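Local coordinates for L-arabinose ABC transporter, periplasmic L-arabinose-binding protein (Burkholderia thailandensis, PDB 4KZK) that probably binds L-arabinose or galactose in the periplasm and delivers it to an ABC transporter, here holding beta-D-galactose between its two lobes, at residues S143-G148 / R185-V190; W233-S238 / M260-I265; L172-D177 / V204-M209; D47-Q52 / G267-L272; A167-L172 / A196-A201. All blocks are in the same frame, centred on the assembly; numbering follows the deposited sequence. Where two conformers were deposited one is given.

Interaction 1 (S143-G148 / R185-V190); sequences SAYRIG and RTTGAV. With GAL (beta-D-galactopyranose), chain B.
The sugar pocket receives Arg185 from a close helix pair, in which Ala144, Tyr145 and Gly148 lie against Arg185, Gly188 and Ala189. Arg185 donates twice to the galactose. Arg185 NH1 reaches galactose O4 at 2.9 Å, and Arg185 NH2 reaches the ring oxygen O5 of galactose at 2.9 Å. O5 sits at the edge of the guanidinium, near its plane. The same two nitrogens also bond to Ser238 O (NH1) and Thr181 OG1 (NH2). These second-shell partners would help fix the rotation of the group. The Arg185 chain is extended from CG to NE and carries the charge from helix to sugar.

The pair joins helices 144-161 and 180-195 of one lobe of the two-lobed binding-protein fold. The short segment axes approach to 6.6 Å and cross at -39°. Gly148 and Gly188 face each other, their CA atoms 4.1 Å apart. Without side chains there, backbone packs on backbone. Gly148 CA approaches Arg185 O at 3.2 Å, and Ala189 CA approaches Gly148 O at 3.1 Å, both as CA-H...O contacts. Ala144 CB rests on Arg185 CG at 3.9 Å. Tyr145 starts away from the other helix, but its CG is anti to the backbone N (chi1 -176°), and this brings the ring back to that helix, which it meets obliquely. Tyr145 CE1 lies 3.5 Å from Gly188 CA. The Tyr145 hydroxyl bonds to Asp191 and Arg149.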
# COMPACT_ATOMS: atom_id res chain seq x y z
N SER A 143 -2.22 -9.67 1.83
CA SER A 143 -1.56 -10.86 1.30
C SER A 143 -0.77 -10.48 0.06
O SER A 143 -1.23 -10.61 -1.07
CB SER A 143 -2.57 -11.98 1.01
OG SER A 143 -1.86 -13.22 0.85
N ALA A 144 0.43 -9.95 0.28
CA ALA A 144 1.13 -9.14 -0.71
C ALA A 144 1.49 -9.86 -2.00
O ALA A 144 1.29 -9.32 -3.09
CB ALA A 144 2.37 -8.50 -0.09
N TYR A 145 2.01 -11.07 -1.88
CA TYR A 145 2.38 -11.83 -3.06
C TYR A 145 1.16 -12.13 -3.91
O TYR A 145 1.19 -11.91 -5.13
CB TYR A 145 3.14 -13.10 -2.69
CG TYR A 145 3.61 -13.85 -3.92
CD1 TYR A 145 4.75 -13.45 -4.62
CD2 TYR A 145 2.87 -14.92 -4.44
CE1 TYR A 145 5.14 -14.10 -5.79
CE2 TYR A 145 3.26 -15.56 -5.60
CZ TYR A 145 4.41 -15.15 -6.27
OH TYR A 145 4.79 -15.81 -7.44
N ARG A 146 0.08 -12.61 -3.29
CA ARG A 146 -1.14 -12.91 -4.02
C ARG A 146 -1.76 -11.67 -4.66
O ARG A 146 -2.24 -11.73 -5.77
CB ARG A 146 -2.18 -13.58 -3.12
CG ARG A 146 -1.79 -14.98 -2.70
CD ARG A 146 -2.96 -15.81 -2.18
NE ARG A 146 -4.12 -15.00 -1.80
CZ ARG A 146 -4.48 -14.66 -0.56
NH1 ARG A 146 -3.83 -15.08 0.52
NH2 ARG A 146 -5.54 -13.89 -0.41
N ILE A 147 -1.68 -10.54 -3.98
CA ILE A 147 -2.16 -9.26 -4.51
C ILE A 147 -1.35 -8.89 -5.76
O ILE A 147 -1.89 -8.49 -6.79
CB ILE A 147 -2.02 -8.13 -3.46
CG1 ILE A 147 -2.92 -8.42 -2.25
CG2 ILE A 147 -2.34 -6.77 -4.06
CD1 ILE A 147 -4.40 -8.45 -2.54
N GLY A 148 -0.04 -9.01 -5.64
CA GLY A 148 0.81 -8.82 -6.80
C GLY A 148 0.45 -9.71 -7.98
O GLY A 148 0.45 -9.26 -9.13
N ARG A 185 4.76 -7.52 -3.36
CA ARG A 185 3.77 -7.03 -4.32
C ARG A 185 4.34 -7.01 -5.72
O ARG A 185 3.68 -7.45 -6.65
CB ARG A 185 3.30 -5.62 -3.96
CG ARG A 185 2.54 -5.55 -2.66
CD ARG A 185 2.44 -4.13 -2.13
NE ARG A 185 2.18 -4.14 -0.69
CZ ARG A 185 1.54 -3.17 -0.03
NH1 ARG A 185 1.08 -2.12 -0.69
NH2 ARG A 185 1.38 -3.23 1.28
N THR A 186 5.57 -6.50 -5.88
CA THR A 186 6.14 -6.40 -7.22
C THR A 186 6.62 -7.74 -7.75
O THR A 186 6.51 -7.99 -8.95
CB THR A 186 7.24 -5.32 -7.35
OG1 THR A 186 8.32 -5.59 -6.47
CG2 THR A 186 6.65 -3.98 -7.07
N THR A 187 7.13 -8.60 -6.88
CA THR A 187 7.51 -9.97 -7.24
C THR A 187 6.31 -10.76 -7.76
O THR A 187 6.37 -11.43 -8.77
CB THR A 187 8.19 -10.69 -6.06
OG1 THR A 187 9.34 -9.95 -5.65
CG2 THR A 187 8.65 -12.08 -6.46
N GLY A 188 5.16 -10.64 -7.07
CA GLY A 188 3.96 -11.31 -7.55
C GLY A 188 3.54 -10.84 -8.91
O GLY A 188 3.18 -11.64 -9.79
N ALA A 189 3.59 -9.53 -9.13
CA ALA A 189 3.21 -8.98 -10.42
C ALA A 189 4.14 -9.48 -11.53
O ALA A 189 3.69 -9.91 -12.60
CB ALA A 189 3.19 -7.45 -10.37
N VAL A 190 5.44 -9.43 -11.28
CA VAL A 190 6.38 -9.93 -12.27
C VAL A 190 6.14 -11.42 -12.57
O VAL A 190 6.16 -11.84 -13.73
CB VAL A 190 7.86 -9.70 -11.85
CG1 VAL A 190 8.82 -10.45 -12.78
CG2 VAL A 190 8.19 -8.22 -11.85
C1 GAL B . 1.42 0.35 2.68
C2 GAL B . 1.31 1.36 1.54
C3 GAL B . -0.15 1.82 1.43
C4 GAL B . -1.06 0.60 1.30
C5 GAL B . -0.83 -0.33 2.48
C6 GAL B . -1.66 -1.59 2.37
O1 GAL B . 2.74 -0.14 2.68
O2 GAL B . 2.15 2.45 1.84
O3 GAL B . -0.33 2.72 0.34
O4 GAL B . -0.84 -0.05 0.07
O5 GAL B . 0.53 -0.74 2.47
O6 GAL B . -1.43 -2.45 3.48

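Interaction 2 (W233-S238 / M260-I265); sequences WVAFGS and MIAVGI
Met260 leans its side chain across to Trp233 and Ala235 on the adjacent strand. Its CB stands on the same face of the sheet as those of Trp233 and Ala235. CG leaves anti to the backbone N (chi1 168°). CB and CG serve mainly to carry the chain. It then bends twice, at chi2 (66°) and chi3 (73°), which curls it over the neighbouring strand. Met260 SD meets Ala235 CB at 3.8 Å. Met260 CE packs on Trp233 CB at 3.7 Å and also lies near Ala235 CB. The indole itself turns away, edge-to-face with Phe224 and Phe230.

The backbones pair as a parallel ladder. Ile261 N donates to Trp233 O at 3.0 Å. Ala235 N donates to Ile261 O at 3.1 Å, and Val263 N to Ala235 O at 3.2 Å. On the other face, Val234 packs on Ile261. Beyond Phe236 the strands part and a water takes over. It accepts from Gly237 N at 3.1 Å and probably donates to Val263 O at 2.8 Å. Past it, Ile265 CD1 packs 3.8 Å from Ser238 O.

The two strands belong to a beta-alpha-beta unit connected through helix 240-252. All the touching residues are buried. The polar work is left to backbone amides and one water, while apolar side chains on both faces probably shield the ladder from solvent.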
# COMPACT_ATOMS: atom_id res chain seq x y z
N TRP A 233 4.31 -0.60 -23.06
CA TRP A 233 4.74 -0.78 -21.67
C TRP A 233 3.64 -1.22 -20.75
O TRP A 233 2.48 -0.88 -20.95
CB TRP A 233 5.25 0.54 -21.10
CG TRP A 233 6.59 0.96 -21.56
CD1 TRP A 233 6.87 1.78 -22.62
CD2 TRP A 233 7.84 0.62 -20.96
NE1 TRP A 233 8.24 1.94 -22.73
CE2 TRP A 233 8.85 1.27 -21.70
CE3 TRP A 233 8.21 -0.14 -19.84
CZ2 TRP A 233 10.21 1.15 -21.38
CZ3 TRP A 233 9.55 -0.25 -19.52
CH2 TRP A 233 10.54 0.39 -20.29
N VAL A 234 4.03 -1.93 -19.69
CA VAL A 234 3.17 -2.13 -18.53
C VAL A 234 3.94 -1.65 -17.31
O VAL A 234 5.19 -1.59 -17.34
CB VAL A 234 2.71 -3.60 -18.39
CG1 VAL A 234 2.01 -4.10 -19.65
CG2 VAL A 234 3.86 -4.51 -18.05
N ALA A 235 3.22 -1.28 -16.27
CA ALA A 235 3.88 -0.74 -15.09
C ALA A 235 3.08 -1.03 -13.85
O ALA A 235 1.85 -1.14 -13.89
CB ALA A 235 4.11 0.76 -15.24
N PHE A 236 3.78 -1.10 -12.73
CA PHE A 236 3.16 -1.35 -11.45
C PHE A 236 4.18 -1.05 -10.38
O PHE A 236 5.39 -1.09 -10.61
CB PHE A 236 2.71 -2.83 -11.37
CG PHE A 236 3.79 -3.80 -11.80
CD1 PHE A 236 3.93 -4.13 -13.14
CD2 PHE A 236 4.69 -4.33 -10.89
CE1 PHE A 236 4.93 -4.99 -13.56
CE2 PHE A 236 5.68 -5.19 -11.31
CZ PHE A 236 5.81 -5.52 -12.64
N GLY A 237 3.69 -0.84 -9.18
CA GLY A 237 4.56 -0.60 -8.05
C GLY A 237 4.06 -1.28 -6.80
O GLY A 237 3.61 -2.44 -6.81
N SER A 238 4.18 -0.59 -5.69
CA SER A 238 3.70 -1.10 -4.42
C SER A 238 2.29 -0.62 -4.12
O SER A 238 1.60 -1.20 -3.29
CB SER A 238 4.64 -0.71 -3.30
OG SER A 238 4.79 0.69 -3.21
N MET A 260 0.39 2.15 -22.74
CA MET A 260 0.70 1.89 -21.32
C MET A 260 -0.46 1.21 -20.61
O MET A 260 -1.57 1.72 -20.64
CB MET A 260 1.02 3.21 -20.59
CG MET A 260 1.09 3.10 -19.05
SD MET A 260 2.45 2.08 -18.42
CE MET A 260 3.90 3.08 -18.71
N ILE A 261 -0.20 0.08 -19.96
CA ILE A 261 -1.19 -0.53 -19.05
C ILE A 261 -0.57 -0.61 -17.66
O ILE A 261 0.36 -1.38 -17.43
CB ILE A 261 -1.62 -1.94 -19.51
CG1 ILE A 261 -2.22 -1.86 -20.91
CG2 ILE A 261 -2.59 -2.55 -18.53
CD1 ILE A 261 -2.39 -3.22 -21.55
N ALA A 262 -1.08 0.20 -16.75
CA ALA A 262 -0.57 0.27 -15.39
C ALA A 262 -1.67 -0.09 -14.42
O ALA A 262 -2.80 0.38 -14.57
CB ALA A 262 -0.05 1.67 -15.11
N VAL A 263 -1.34 -0.91 -13.43
CA VAL A 263 -2.33 -1.33 -12.42
C VAL A 263 -1.71 -1.15 -11.05
O VAL A 263 -0.60 -1.62 -10.79
CB VAL A 263 -2.78 -2.80 -12.64
CG1 VAL A 263 -3.63 -3.32 -11.49
CG2 VAL A 263 -3.51 -2.93 -13.96
N GLY A 264 -2.43 -0.44 -10.19
CA GLY A 264 -1.99 -0.18 -8.84
C GLY A 264 -2.55 -1.11 -7.79
O GLY A 264 -3.16 -2.13 -8.12
N ILE A 265 -2.29 -0.74 -6.54
CA ILE A 265 -2.84 -1.40 -5.35
C ILE A 265 -3.35 -0.32 -4.40
O ILE A 265 -2.64 0.67 -4.17
CB ILE A 265 -1.79 -2.27 -4.64
CG1 ILE A 265 -1.32 -3.39 -5.56
CG2 ILE A 265 -2.34 -2.80 -3.33
CD1 ILE A 265 -0.05 -4.07 -5.06
O HOH W 1 0.91 -2.06 -8.46

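Interaction 3 (L172-D177 / V204-M209); sequences LRLAYD and VDAPEM
Arg173 grips Asp205 side-on with two nitrogens. Arg173 NE meets OD1 of Asp205 at 2.8 Å, and Arg173 NH1 meets OD2 of Asp205 at 2.9 Å. Both bonds are nearly straight and leave in the guanidinium plane. They reach the carboxylate from above its own plane; the two flat groups are turned 64° apart. A bend at chi3 (82°) turns the guanidinium so that NE and NH1 face Asp205.

Beneath the salt bridge, strands 170-175 and 203-207 pair in parallel, as parts of a beta-alpha-beta unit joined through helix 180-195. Strand 203-207 is outermost in the sheet. Arg173 N donates to Val204 O at 3.0 Å and Ala206 N to Arg173 O at 2.9 Å. Ala175 N follows to Ala206 O at 3.0 Å, and Glu208 N to Ala175 O at 2.8 Å. On the face that carries Leu172, Leu174 and Ala206, Leu172 CD1 packs on Ala206 CB, and Leu174 CB touches Glu208 OE2.

Further partners fix the guanidinium. Asp177 is gripped end-on by NH1 and NH2 of Arg173. Asp177 OD1 takes Arg173 NH2 on its syn lone pair at 2.9 Å. Ala175 CB lies over one guanidinium face, toward its rim. Thr186 OG1, on helix 180-195, bonds to NH2 as well.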
# COMPACT_ATOMS: atom_id res chain seq x y z
N LEU A 172 7.82 -2.38 -16.61
CA LEU A 172 8.40 -1.41 -15.67
C LEU A 172 8.05 -1.80 -14.23
O LEU A 172 6.92 -1.64 -13.79
CB LEU A 172 7.91 0.00 -15.98
CG LEU A 172 8.60 1.10 -15.16
CD1 LEU A 172 10.09 1.12 -15.51
CD2 LEU A 172 7.95 2.44 -15.40
N ARG A 173 9.05 -2.27 -13.49
CA ARG A 173 8.86 -2.65 -12.10
C ARG A 173 9.37 -1.54 -11.18
O ARG A 173 10.58 -1.39 -10.97
CB ARG A 173 9.61 -3.95 -11.80
CG ARG A 173 9.35 -4.51 -10.41
CD ARG A 173 10.19 -5.73 -10.12
NE ARG A 173 11.54 -5.42 -9.69
CZ ARG A 173 11.94 -5.19 -8.44
NH1 ARG A 173 13.22 -4.96 -8.20
NH2 ARG A 173 11.08 -5.19 -7.43
N LEU A 174 8.44 -0.77 -10.64
CA LEU A 174 8.80 0.28 -9.67
C LEU A 174 9.13 -0.40 -8.36
O LEU A 174 8.25 -1.03 -7.76
CB LEU A 174 7.64 1.24 -9.44
CG LEU A 174 7.24 2.11 -10.62
CD1 LEU A 174 5.86 2.72 -10.34
CD2 LEU A 174 8.28 3.18 -10.90
N ALA A 175 10.37 -0.27 -7.91
CA ALA A 175 10.86 -1.10 -6.82
C ALA A 175 11.20 -0.32 -5.57
O ALA A 175 11.85 0.73 -5.61
CB ALA A 175 12.09 -1.86 -7.28
N TYR A 176 10.78 -0.86 -4.44
CA TYR A 176 11.18 -0.36 -3.14
C TYR A 176 11.43 -1.60 -2.29
O TYR A 176 10.72 -1.88 -1.31
CB TYR A 176 10.13 0.56 -2.55
CG TYR A 176 10.61 1.36 -1.37
CD1 TYR A 176 11.47 2.43 -1.54
CD2 TYR A 176 10.14 1.11 -0.09
CE1 TYR A 176 11.88 3.20 -0.47
CE2 TYR A 176 10.56 1.87 0.99
CZ TYR A 176 11.43 2.92 0.80
OH TYR A 176 11.87 3.70 1.85
N ASP A 177 12.44 -2.35 -2.73
CA ASP A 177 12.67 -3.71 -2.25
C ASP A 177 13.12 -3.80 -0.80
O ASP A 177 13.10 -4.89 -0.22
CB ASP A 177 13.67 -4.44 -3.15
CG ASP A 177 13.07 -4.86 -4.49
OD1 ASP A 177 11.85 -4.72 -4.71
OD2 ASP A 177 13.81 -5.37 -5.34
N VAL A 204 12.29 -4.29 -16.48
CA VAL A 204 13.15 -3.15 -16.20
C VAL A 204 12.93 -2.70 -14.76
O VAL A 204 11.89 -2.15 -14.41
CB VAL A 204 12.85 -2.00 -17.18
CG1 VAL A 204 13.65 -0.77 -16.83
CG2 VAL A 204 13.12 -2.45 -18.62
N ASP A 205 13.92 -2.94 -13.92
CA ASP A 205 13.84 -2.50 -12.55
C ASP A 205 14.02 -0.97 -12.47
O ASP A 205 14.93 -0.40 -13.09
CB ASP A 205 14.93 -3.17 -11.70
CG ASP A 205 14.53 -4.54 -11.18
OD1 ASP A 205 13.55 -5.14 -11.65
OD2 ASP A 205 15.21 -5.02 -10.24
N ALA A 206 13.12 -0.33 -11.73
CA ALA A 206 13.13 1.11 -11.53
C ALA A 206 13.11 1.38 -10.02
O ALA A 206 12.06 1.69 -9.44
CB ALA A 206 11.92 1.74 -12.22
N PRO A 207 14.28 1.29 -9.37
CA PRO A 207 14.37 1.46 -7.93
C PRO A 207 14.09 2.90 -7.50
O PRO A 207 14.64 3.83 -8.05
CB PRO A 207 15.82 1.05 -7.62
CG PRO A 207 16.56 1.40 -8.85
CD PRO A 207 15.60 1.06 -9.97
N GLU A 208 13.24 3.05 -6.50
CA GLU A 208 12.77 4.34 -6.01
C GLU A 208 13.54 4.82 -4.79
O GLU A 208 13.84 4.03 -3.90
CB GLU A 208 11.30 4.21 -5.60
CG GLU A 208 10.37 3.82 -6.74
CD GLU A 208 9.02 3.32 -6.28
OE1 GLU A 208 8.94 2.68 -5.20
OE2 GLU A 208 8.03 3.58 -6.99
N MET A 209 13.82 6.12 -4.72
CA MET A 209 14.48 6.69 -3.55
C MET A 209 13.49 6.72 -2.38
O MET A 209 13.88 6.50 -1.24
CB MET A 209 14.99 8.10 -3.84
CG MET A 209 15.71 8.72 -2.67
SD MET A 209 16.49 10.29 -3.06
CE MET A 209 17.89 9.77 -4.07
O HOH W 2 14.72 1.44 -3.78
O HOH W 3 13.05 5.86 1.39

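Interaction 4 (D47-Q52 / G267-L272); sequences DDPWFQ and GSQVAL. With GAL (beta-D-galactopyranose), chain B.
Ser268 OG points anti to the backbone N (chi1 -173°), and this lays the hydroxyl against the ring of Pro49, 3.4 Å from its CB. Val270 sends CG2 anti to its carbonyl carbon, which brings that methyl 3.8 Å from Pro49 CD. The two side chains cross at about a right angle. Gln269 adds its CB, 3.7 Å from Pro49 CB, before its chain bends away. Pro49 thus meets three successive residues at the start of another helix. The contact is small and mostly apolar. The Ser268 hydroxyl bonds instead to Asp53.

The residues on either side of Pro49, Asp48 and Trp50, meet the sugar. Asp48 is the N-cap of helix 49-65. Asp48 OD1 accepts from Trp50 N at 2.9 Å, from above the carboxylate plane. Asp48 OD2 accepts from O3 of galactose at 2.6 Å. One residue thus caps the helix and binds the ligand. The Trp50 indole lays one face against the sugar, with Trp50 CD1 3.6 Å from galactose C4, as is common in sugar-binding proteins. Trp50 NE1 donates to Asp123 OD1, and Phe51 puts a ring face against Trp50 CD1.

The segments come from opposite sides of the cleft, consistent with a closed form. Helix 240-252 flanks Val270 through Asp241 and Val244. Helix 328-334 meets Gln269 and Leu272, and strand 283-288 lies against Ala271.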
# COMPACT_ATOMS: atom_id res chain seq x y z
N ASP A 47 -0.68 11.93 3.31
CA ASP A 47 -1.03 12.37 1.96
C ASP A 47 -1.31 11.20 1.02
O ASP A 47 -1.48 11.40 -0.18
CB ASP A 47 0.05 13.31 1.40
CG ASP A 47 1.41 12.67 1.28
OD1 ASP A 47 1.67 11.65 1.98
OD2 ASP A 47 2.26 13.19 0.53
N ASP A 48 -1.35 9.99 1.56
CA ASP A 48 -1.81 8.79 0.85
C ASP A 48 -3.23 8.53 1.36
O ASP A 48 -3.43 8.31 2.56
CB ASP A 48 -0.88 7.61 1.17
CG ASP A 48 -1.40 6.26 0.69
OD1 ASP A 48 -2.53 6.18 0.17
OD2 ASP A 48 -0.66 5.26 0.91
N PRO A 49 -4.23 8.56 0.45
CA PRO A 49 -5.63 8.47 0.90
C PRO A 49 -5.96 7.15 1.54
O PRO A 49 -6.94 7.06 2.26
CB PRO A 49 -6.42 8.68 -0.38
CG PRO A 49 -5.50 8.29 -1.48
CD PRO A 49 -4.13 8.69 -1.01
N TRP A 50 -5.15 6.11 1.31
CA TRP A 50 -5.31 4.85 2.05
C TRP A 50 -5.32 5.08 3.56
O TRP A 50 -6.14 4.51 4.28
CB TRP A 50 -4.22 3.84 1.66
CG TRP A 50 -4.24 2.62 2.47
CD1 TRP A 50 -3.38 2.27 3.48
CD2 TRP A 50 -5.20 1.58 2.39
NE1 TRP A 50 -3.74 1.07 4.01
CE2 TRP A 50 -4.86 0.62 3.36
CE3 TRP A 50 -6.34 1.36 1.61
CZ2 TRP A 50 -5.62 -0.54 3.57
CZ3 TRP A 50 -7.07 0.22 1.81
CH2 TRP A 50 -6.69 -0.73 2.77
N PHE A 51 -4.40 5.91 4.05
CA PHE A 51 -4.30 6.14 5.48
C PHE A 51 -5.42 7.04 5.97
O PHE A 51 -5.89 6.89 7.08
CB PHE A 51 -2.90 6.66 5.84
CG PHE A 51 -1.85 5.62 5.66
CD1 PHE A 51 -1.83 4.51 6.45
CD2 PHE A 51 -0.91 5.71 4.65
CE1 PHE A 51 -0.91 3.51 6.22
CE2 PHE A 51 -0.00 4.71 4.42
CZ PHE A 51 0.01 3.61 5.23
N GLN A 52 -5.86 7.94 5.12
CA GLN A 52 -7.07 8.71 5.42
C GLN A 52 -8.27 7.76 5.55
O GLN A 52 -9.15 7.94 6.42
CB GLN A 52 -7.31 9.80 4.36
CG GLN A 52 -6.23 10.90 4.33
CD GLN A 52 -6.18 11.77 5.57
OE1 GLN A 52 -7.15 11.84 6.33
NE2 GLN A 52 -5.05 12.45 5.79
N GLY A 267 -6.93 1.00 -4.47
CA GLY A 267 -8.26 1.33 -4.97
C GLY A 267 -8.93 2.50 -4.26
O GLY A 267 -10.15 2.65 -4.27
N SER A 268 -8.10 3.34 -3.62
CA SER A 268 -8.55 4.55 -2.93
C SER A 268 -8.46 5.76 -3.88
O SER A 268 -8.51 5.60 -5.11
CB SER A 268 -7.73 4.76 -1.65
OG SER A 268 -8.21 5.83 -0.87
N GLN A 269 -8.38 6.96 -3.32
CA GLN A 269 -8.64 8.16 -4.10
C GLN A 269 -7.65 8.43 -5.23
O GLN A 269 -8.01 9.09 -6.18
CB GLN A 269 -8.75 9.38 -3.17
CG GLN A 269 -9.85 9.25 -2.10
CD GLN A 269 -11.25 9.05 -2.66
OE1 GLN A 269 -12.05 8.21 -2.20
NE2 GLN A 269 -11.54 9.79 -3.67
N VAL A 270 -6.43 7.92 -5.15
CA VAL A 270 -5.51 8.08 -6.27
C VAL A 270 -6.01 7.31 -7.50
O VAL A 270 -5.99 7.81 -8.61
CB VAL A 270 -4.07 7.66 -5.91
CG1 VAL A 270 -3.17 7.69 -7.12
CG2 VAL A 270 -3.50 8.52 -4.78
N ALA A 271 -6.54 6.10 -7.28
CA ALA A 271 -7.12 5.31 -8.37
C ALA A 271 -8.35 6.02 -8.89
O ALA A 271 -8.56 6.18 -10.10
CB ALA A 271 -7.49 3.92 -7.87
N LEU A 272 -9.19 6.46 -7.96
CA LEU A 272 -10.46 7.07 -8.34
C LEU A 272 -10.24 8.37 -9.12
O LEU A 272 -11.02 8.70 -10.01
CB LEU A 272 -11.32 7.34 -7.12
CG LEU A 272 -11.63 6.15 -6.20
CD1 LEU A 272 -12.74 6.56 -5.25
CD2 LEU A 272 -12.00 4.91 -7.00
C1 GAL B . 1.42 0.35 2.68
C2 GAL B . 1.31 1.36 1.54
C3 GAL B . -0.15 1.82 1.43
C4 GAL B . -1.06 0.60 1.30
C5 GAL B . -0.83 -0.33 2.48
C6 GAL B . -1.66 -1.59 2.37
O1 GAL B . 2.74 -0.14 2.68
O2 GAL B . 2.15 2.45 1.84
O3 GAL B . -0.33 2.72 0.34
O4 GAL B . -0.84 -0.05 0.07
O5 GAL B . 0.53 -0.74 2.47
O6 GAL B . -1.43 -2.45 3.48

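Interaction 5 (A167-L172 / A196-A201); sequences AEVGVL and AGFAAA
Apolar packing comes first: Phe198 places one side of its ring against Val169 and Val171. Its CG is anti to the carbonyl carbon (chi1 -71°), and the ring swings from there toward the strand. Phe198 CE2 meets Val169 CB at 3.6 Å. Val169 CG1, also near Phe198 CE2 at 3.7 Å, lies in the ring plane at its edge. The neighbouring Phe198 CD2 meets Val171 CG2 at 3.8 Å. Both valines point to the loop across Gly170, as alternate residues of an extended chain do. The ring also touches Leu193 and Pro166.

The loop gets its shape from a helix end. Helix 180-195 closes in a Schellman motif, with Phe198 N bonded to Leu193 O and Gly197 N to Lys194 O. Gly197 is the C-prime residue, at a positive phi of 100°. The chain then turns back toward the sheet and enters strand 203-207. This is the return leg of the beta-alpha-beta crossover that leaves from strand 170-175, and its far end lies away from the sugar site.

The polar link is made by water. One molecule donates to Val169 O at 2.8 Å and accepts from Ala199 N at 2.9 Å. It ties the two backbones together beside the Phe198 ring. At the outer end, Ala167 N lies 3.6 Å from Gly197 O, a plain backbone approach. Ala199 CB makes a van der Waals contact with Ala167 O at 4.0 Å. Ala167 N is bonded to Asn165 OD1, within its own turn.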
# COMPACT_ATOMS: atom_id res chain seq x y z
N ALA A 167 5.61 -10.89 -25.48
CA ALA A 167 7.05 -11.08 -25.56
C ALA A 167 7.82 -9.82 -25.96
O ALA A 167 9.04 -9.79 -25.84
CB ALA A 167 7.37 -12.21 -26.53
N GLU A 168 7.13 -8.80 -26.44
CA GLU A 168 7.77 -7.57 -26.89
C GLU A 168 7.49 -6.37 -25.99
O GLU A 168 7.93 -5.27 -26.29
CB GLU A 168 7.35 -7.26 -28.33
CG GLU A 168 7.99 -8.20 -29.34
CD GLU A 168 7.68 -7.82 -30.78
OE1 GLU A 168 6.69 -7.08 -31.00
OE2 GLU A 168 8.43 -8.26 -31.68
N VAL A 169 6.78 -6.59 -24.89
CA VAL A 169 6.33 -5.48 -24.03
C VAL A 169 7.35 -5.17 -22.94
O VAL A 169 7.88 -6.06 -22.29
CB VAL A 169 4.94 -5.79 -23.43
CG1 VAL A 169 4.50 -4.70 -22.47
CG2 VAL A 169 3.91 -5.93 -24.55
N GLY A 170 7.64 -3.88 -22.76
CA GLY A 170 8.47 -3.44 -21.65
C GLY A 170 7.71 -3.59 -20.35
O GLY A 170 6.54 -3.22 -20.28
N VAL A 171 8.38 -4.12 -19.32
CA VAL A 171 7.79 -4.36 -18.00
C VAL A 171 8.50 -3.46 -16.99
O VAL A 171 9.65 -3.71 -16.62
CB VAL A 171 7.89 -5.85 -17.61
CG1 VAL A 171 7.30 -6.11 -16.24
CG2 VAL A 171 7.19 -6.68 -18.66
N LEU A 172 7.82 -2.38 -16.61
CA LEU A 172 8.40 -1.41 -15.67
C LEU A 172 8.05 -1.80 -14.23
O LEU A 172 6.92 -1.64 -13.79
CB LEU A 172 7.91 0.00 -15.98
CG LEU A 172 8.60 1.10 -15.16
CD1 LEU A 172 10.09 1.12 -15.51
CD2 LEU A 172 7.95 2.44 -15.40
N ALA A 196 2.42 -15.35 -18.07
CA ALA A 196 1.54 -14.97 -19.16
C ALA A 196 2.31 -14.68 -20.43
O ALA A 196 1.74 -14.20 -21.41
CB ALA A 196 0.74 -13.74 -18.74
N GLY A 197 3.61 -14.93 -20.43
CA GLY A 197 4.39 -14.80 -21.65
C GLY A 197 5.20 -13.53 -21.82
O GLY A 197 5.85 -13.35 -22.85
N PHE A 198 5.19 -12.67 -20.81
CA PHE A 198 6.08 -11.51 -20.82
C PHE A 198 7.48 -12.01 -20.55
O PHE A 198 7.67 -12.98 -19.82
CB PHE A 198 5.64 -10.47 -19.77
CG PHE A 198 4.37 -9.75 -20.14
CD1 PHE A 198 3.13 -10.39 -20.05
CD2 PHE A 198 4.42 -8.44 -20.58
CE1 PHE A 198 1.97 -9.73 -20.41
CE2 PHE A 198 3.24 -7.77 -20.91
CZ PHE A 198 2.03 -8.42 -20.86
N ALA A 199 8.46 -11.35 -21.16
CA ALA A 199 9.84 -11.83 -21.18
C ALA A 199 10.65 -11.32 -19.99
O ALA A 199 10.62 -10.11 -19.67
CB ALA A 199 10.51 -11.43 -22.48
N ALA A 200 11.36 -12.23 -19.34
CA ALA A 200 12.21 -11.87 -18.21
C ALA A 200 13.22 -10.80 -18.63
O ALA A 200 13.51 -9.88 -17.86
CB ALA A 200 12.93 -13.11 -17.68
N ALA A 201 13.72 -10.90 -19.86
CA ALA A 201 14.69 -9.94 -20.39
C ALA A 201 14.14 -8.53 -20.54
O ALA A 201 14.92 -7.57 -20.62
CB ALA A 201 15.23 -10.43 -21.72
O HOH W 4 8.07 -8.82 -22.51

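Interactions 1 and 4 both touch the galactose, with centres about 19 Å apart; they bring Arg185 and Asp48 to it from different helices. Interaction 2 touches interaction 1 where Ile265 CD1 packs on Ile147 CG2 at 3.7 Å. Interactions 2, 3 and 5 all reach one sheet. Strand 170-175 lies between strands 233-236 and 203-207, and Leu172 N bonds to Val234 O at 2.8 Å. Interaction 3 joins interaction 1 where Val190 CG2 packs on Arg173 CD at 3.6 Å. Interactions 3 and 5 share Leu172. Interaction 5 lies away from the pocket; its centre is about 29 Å from that of interaction 4.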